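Local coordinates for protein phosphoribosylglycinamide synthetase (Anaerococcus prevotii, PDB 4DIM) that probably acts as an ATP-dependent ligase of the ATP-grasp superfamily, related to the phosphoribosylglycinamide synthetases of purine biosynthesis, at residues L13-G18 with P44-A49; G21-A26 with I31-G36. All coordinates share one frame; numbering follows the deposited sequence.

Both interactions lie in the parallel-sheet domain that starts the chain, with centres about 8 Å apart. Interaction 2 is nested within the loop closed by interaction 1. It packs helix 20-29 on strand 32-37, and interaction 1 then sets helix 43-48 against the glycine-rich loop after strand 9-13. They meet at the hydroxyl of Y23, where Y23 OH is 2.8 Å from G14 O, a probable hydrogen bond. A second probable bond, G14 N to G36 O at 2.9 Å, ties the loop to strand 32-37. A15 CB also packs on Y23 OH. The loop resembles a Rossmann-type glycine motif, a pattern that is unconfirmed.

Interaction 1 of 2, residues L13-G18 with P44-A49; sequences LGAGRG and PCLNLA
A15 and G16 meet C45 and L46 where a glycine-rich, Rossmann-like loop passes a short helix. The loop follows strand 9-13, the first strand in the chain and an inner strand of the parallel sheet, and leads into helix 20-29. G16 and G18 fit the start of a GxGxxG pattern that G21 would complete. The loop thus resembles the glycine-rich turn of Rossmann-like folds, but its role in this protein is not established. The facing helix, 43-48, comes after strand 32-37.

The contact is small, with about 145 Å² buried in all. A15 and C45 are the nearest pair along the backbones, their CA atoms 5.9 Å apart. Both CB atoms point at the other segment, and A15 CB lies 4.1 Å from C45 CB. L46 adds one branch from the next position on the helix. L46 CD2 reaches to 4.3 Å from A15 CB, so the alanine methyl touches two consecutive helix residues. The same methyl also packs on A41, and the alanine backbone is hydrogen-bonded to H42.

The helix side of the contact has neighbours of its own. L46 also touches A35 of strand 32-37, and C45 packs on L20 of helix 20-29. Past G16 the loop turns to another part of the chain, where R17 makes a cation-pi contact with F357. Within 44-49, A49 N bonds to C45 O at 2.8 Å.

The sulfur of C45 reaches the loop backbone. With SG beside the backbone N and anti to the carbonyl carbon (chi1 -67°), C45 SG lies 3.3 Å from G16 O and 3.9 Å from A15 O.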
loop_
_atom_site.group_PDB
_atom_site.type_symbol
_atom_site.label_atom_id
_atom_site.label_comp_id
_atom_site.label_asym_id
_atom_site.label_seq_id
_atom_site.Cartn_x
_atom_site.Cartn_y
_atom_site.Cartn_z
ATOM N N LEU A 13 -1.419 8.424 -12.806
ATOM C CA LEU A 13 -1.343 9.501 -11.813
ATOM C C LEU A 13 -0.189 9.230 -10.885
ATOM O O LEU A 13 -0.245 8.273 -10.113
ATOM C CB LEU A 13 -2.640 9.620 -11.009
ATOM C CG LEU A 13 -3.838 10.201 -11.737
ATOM C CD1 LEU A 13 -4.509 9.145 -12.621
ATOM C CD2 LEU A 13 -4.853 10.708 -10.770
ATOM N N GLY A 14 0.856 10.029 -11.016
ATOM C CA GLY A 14 2.070 9.933 -10.230
ATOM C C GLY A 14 3.184 9.385 -11.077
ATOM O O GLY A 14 2.919 8.575 -11.963
ATOM N N ALA A 15 4.445 9.832 -10.832
ATOM C CA ALA A 15 5.607 9.312 -11.561
ATOM C C ALA A 15 6.852 9.282 -10.697
ATOM O O ALA A 15 7.918 9.630 -11.177
ATOM C CB ALA A 15 5.848 10.107 -12.825
ATOM N N GLY A 16 6.732 8.739 -9.484
ATOM C CA GLY A 16 7.859 8.515 -8.577
ATOM C C GLY A 16 8.655 7.236 -8.849
ATOM O O GLY A 16 8.207 6.358 -9.583
ATOM N N ARG A 17 9.863 7.099 -8.251
ATOM C CA ARG A 17 10.698 5.868 -8.425
ATOM C C ARG A 17 9.880 4.586 -8.150
ATOM O O ARG A 17 9.966 3.624 -8.912
ATOM C CB ARG A 17 11.996 5.893 -7.564
ATOM C CG ARG A 17 11.864 5.384 -6.121
ATOM C CD ARG A 17 13.012 5.842 -5.218
ATOM N NE ARG A 17 12.721 5.556 -3.805
ATOM C CZ ARG A 17 13.465 5.945 -2.766
ATOM N NH1 ARG A 17 14.579 6.652 -2.958
ATOM N NH2 ARG A 17 13.101 5.629 -1.527
ATOM N N GLY A 18 8.990 4.645 -7.177
ATOM C CA GLY A 18 8.129 3.513 -6.857
ATOM C C GLY A 18 6.978 3.267 -7.806
ATOM O O GLY A 18 6.105 2.470 -7.480
ATOM N N PRO A 44 13.545 7.936 -15.156
ATOM C CA PRO A 44 13.194 6.689 -15.882
ATOM C C PRO A 44 11.683 6.487 -16.146
ATOM O O PRO A 44 11.342 5.892 -17.171
ATOM C CB PRO A 44 13.726 5.582 -14.972
ATOM C CG PRO A 44 14.786 6.206 -14.188
ATOM C CD PRO A 44 14.410 7.648 -13.996
ATOM N N CYS A 45 10.778 6.986 -15.253
ATOM C CA CYS A 45 9.320 6.944 -15.488
ATOM C C CYS A 45 8.994 7.883 -16.658
ATOM O O CYS A 45 8.252 7.502 -17.565
ATOM C CB CYS A 45 8.528 7.332 -14.235
ATOM S SG CYS A 45 8.662 6.165 -12.844
ATOM N N LEU A 46 9.588 9.110 -16.641
ATOM C CA LEU A 46 9.406 10.135 -17.686
ATOM C C LEU A 46 10.037 9.700 -19.006
ATOM O O LEU A 46 9.576 10.125 -20.070
ATOM C CB LEU A 46 10.002 11.501 -17.263
ATOM C CG LEU A 46 9.446 12.167 -15.987
ATOM C CD1 LEU A 46 9.977 13.590 -15.843
ATOM C CD2 LEU A 46 7.928 12.143 -15.947
ATOM N N ASN A 47 11.085 8.871 -18.947
ATOM C CA ASN A 47 11.718 8.360 -20.154
ATOM C C ASN A 47 10.908 7.162 -20.694
ATOM O O ASN A 47 11.016 6.850 -21.878
ATOM C CB ASN A 47 13.185 8.030 -19.896
ATOM C CG ASN A 47 14.006 9.296 -19.644
ATOM O OD1 ASN A 47 13.965 10.268 -20.421
ATOM N ND2 ASN A 47 14.770 9.332 -18.550
ATOM N N LEU A 48 10.066 6.530 -19.848
ATOM C CA LEU A 48 9.121 5.485 -20.275
ATOM C C LEU A 48 7.858 6.145 -20.807
ATOM O O LEU A 48 7.242 5.602 -21.730
ATOM C CB LEU A 48 8.736 4.512 -19.134
ATOM C CG LEU A 48 9.728 3.401 -18.777
ATOM C CD1 LEU A 48 9.438 2.838 -17.360
ATOM C CD2 LEU A 48 9.693 2.281 -19.823
ATOM N N ALA A 49 7.446 7.300 -20.206
ATOM C CA ALA A 49 6.228 8.016 -20.622
ATOM C C ALA A 49 6.366 8.666 -21.977
ATOM O O ALA A 49 7.397 9.274 -22.272
ATOM C CB ALA A 49 5.835 9.073 -19.603
#

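Interaction 2 of 2, residues G21-A26 with I31-G36; sequences GLYKAA and IHTIAG
Y23 is the first residue of 21-26 to meet 31-36, in the beta-alpha-beta unit of strand 9-13, helix 20-29 and strand 32-37. The helix and strand segments run nearly antiparallel, at 155°, with axes 8.8 Å apart. CG of Y23 stands anti to its carbonyl carbon (chi1 -77°), and the ring reaches across to A35. Y23 OH lies 3.4 Å from A35 CA, and Y23 CE1 is 4.1 Å from A35 CB, which approaches the ring obliquely. T33 OG1 sits at the ring edge, near its plane, 4.2 Å from Y23 CD1. The polar partner of the Y23 hydroxyl is G14 O, outside both segments. A phenylalanine here would probably leave that carbonyl without its mate and the ring end less firmly anchored.

A25 packs instead on Y298 of helix 297-305. A26 comes next. A26 CB meets T33 CG2 and lies 4.1 Å from I31 CB. A26 O accepts a fairly straight bond from I31 N, 2.9 Å long with 162° at the hydrogen. This donor is tilted from the carbonyl plane.

A26 CB, T33 CG2 and I31 thus form a small apolar patch. The A26-I31 backbone bond links the helix to the chain entering the strand, and the tyrosine hydroxyl carries the polar link onward to the glycine loop.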
loop_
_atom_site.group_PDB
_atom_site.type_symbol
_atom_site.label_atom_id
_atom_site.label_comp_id
_atom_site.label_asym_id
_atom_site.label_seq_id
_atom_site.Cartn_x
_atom_site.Cartn_y
_atom_site.Cartn_z
ATOM N N GLY A 21 7.001 0.505 -12.637
ATOM C CA GLY A 21 6.561 -0.814 -13.077
ATOM C C GLY A 21 5.337 -0.765 -13.961
ATOM O O GLY A 21 5.199 -1.525 -14.930
ATOM N N LEU A 22 4.442 0.133 -13.617
ATOM C CA LEU A 22 3.244 0.317 -14.390
ATOM C C LEU A 22 3.539 1.045 -15.707
ATOM O O LEU A 22 2.895 0.750 -16.716
ATOM C CB LEU A 22 2.262 1.058 -13.535
ATOM C CG LEU A 22 0.899 1.242 -14.049
ATOM C CD1 LEU A 22 0.207 -0.099 -14.279
ATOM C CD2 LEU A 22 0.134 2.042 -13.088
ATOM N N TYR A 23 4.531 1.946 -15.721
ATOM C CA TYR A 23 4.977 2.621 -16.941
ATOM C C TYR A 23 5.647 1.614 -17.867
ATOM O O TYR A 23 5.464 1.651 -19.081
ATOM C CB TYR A 23 5.940 3.782 -16.620
ATOM C CG TYR A 23 5.257 5.022 -16.096
ATOM C CD1 TYR A 23 4.763 5.997 -16.967
ATOM C CD2 TYR A 23 5.123 5.241 -14.737
ATOM C CE1 TYR A 23 4.115 7.136 -16.490
ATOM C CE2 TYR A 23 4.487 6.386 -14.245
ATOM C CZ TYR A 23 4.015 7.348 -15.129
ATOM O OH TYR A 23 3.342 8.454 -14.682
ATOM N N LYS A 24 6.410 0.705 -17.294
ATOM C CA LYS A 24 7.119 -0.327 -18.049
ATOM C C LYS A 24 6.114 -1.314 -18.682
ATOM O O LYS A 24 6.220 -1.640 -19.861
ATOM C CB LYS A 24 8.104 -1.064 -17.116
ATOM C CG LYS A 24 9.151 -1.880 -17.874
ATOM C CD LYS A 24 9.768 -3.009 -17.046
ATOM C CE LYS A 24 9.144 -4.364 -17.324
ATOM N NZ LYS A 24 9.755 -5.457 -16.510
ATOM N N ALA A 25 5.127 -1.749 -17.902
ATOM C CA ALA A 25 4.104 -2.703 -18.344
ATOM C C ALA A 25 3.255 -2.119 -19.445
ATOM O O ALA A 25 3.052 -2.759 -20.475
ATOM C CB ALA A 25 3.232 -3.113 -17.177
ATOM N N ALA A 26 2.788 -0.895 -19.239
ATOM C CA ALA A 26 2.048 -0.140 -20.267
ATOM C C ALA A 26 2.854 -0.046 -21.583
ATOM O O ALA A 26 2.300 -0.268 -22.650
ATOM C CB ALA A 26 1.738 1.247 -19.752
ATOM N N ILE A 31 0.941 0.636 -25.007
ATOM C CA ILE A 31 0.046 1.727 -24.570
ATOM C C ILE A 31 0.817 3.042 -24.602
ATOM O O ILE A 31 1.986 3.071 -24.235
ATOM C CB ILE A 31 -0.537 1.426 -23.127
ATOM C CG1 ILE A 31 -1.409 0.173 -23.123
ATOM C CG2 ILE A 31 -1.322 2.606 -22.504
ATOM C CD1 ILE A 31 -1.923 -0.198 -21.748
ATOM N N HIS A 32 0.128 4.136 -24.942
ATOM C CA HIS A 32 0.684 5.495 -24.978
ATOM C C HIS A 32 0.515 6.117 -23.579
ATOM O O HIS A 32 -0.599 6.451 -23.170
ATOM C CB HIS A 32 -0.027 6.327 -26.059
ATOM C CG HIS A 32 0.504 7.714 -26.183
ATOM N ND1 HIS A 32 1.392 8.053 -27.184
ATOM C CD2 HIS A 32 0.271 8.799 -25.413
ATOM C CE1 HIS A 32 1.662 9.334 -26.997
ATOM N NE2 HIS A 32 1.017 9.819 -25.933
ATOM N N THR A 33 1.601 6.238 -22.825
ATOM C CA THR A 33 1.464 6.705 -21.460
ATOM C C THR A 33 1.596 8.230 -21.364
ATOM O O THR A 33 2.297 8.886 -22.134
ATOM C CB THR A 33 2.412 5.963 -20.524
ATOM O OG1 THR A 33 3.746 6.032 -21.017
ATOM C CG2 THR A 33 2.031 4.519 -20.386
ATOM N N ILE A 34 0.843 8.772 -20.415
ATOM C CA ILE A 34 0.805 10.163 -20.072
ATOM C C ILE A 34 1.116 10.207 -18.600
ATOM O O ILE A 34 0.347 9.657 -17.814
ATOM C CB ILE A 34 -0.566 10.789 -20.414
ATOM C CG1 ILE A 34 -0.872 10.694 -21.915
ATOM C CG2 ILE A 34 -0.632 12.249 -19.935
ATOM C CD1 ILE A 34 -2.151 10.174 -22.172
ATOM N N ALA A 35 2.260 10.797 -18.233
ATOM C CA ALA A 35 2.646 10.980 -16.847
ATOM C C ALA A 35 1.906 12.173 -16.232
ATOM O O ALA A 35 2.198 13.314 -16.597
ATOM C CB ALA A 35 4.145 11.205 -16.758
ATOM N N GLY A 36 0.931 11.898 -15.354
ATOM C CA GLY A 36 0.203 12.931 -14.612
ATOM C C GLY A 36 1.062 13.295 -13.410
ATOM O O GLY A 36 1.108 12.531 -12.443
#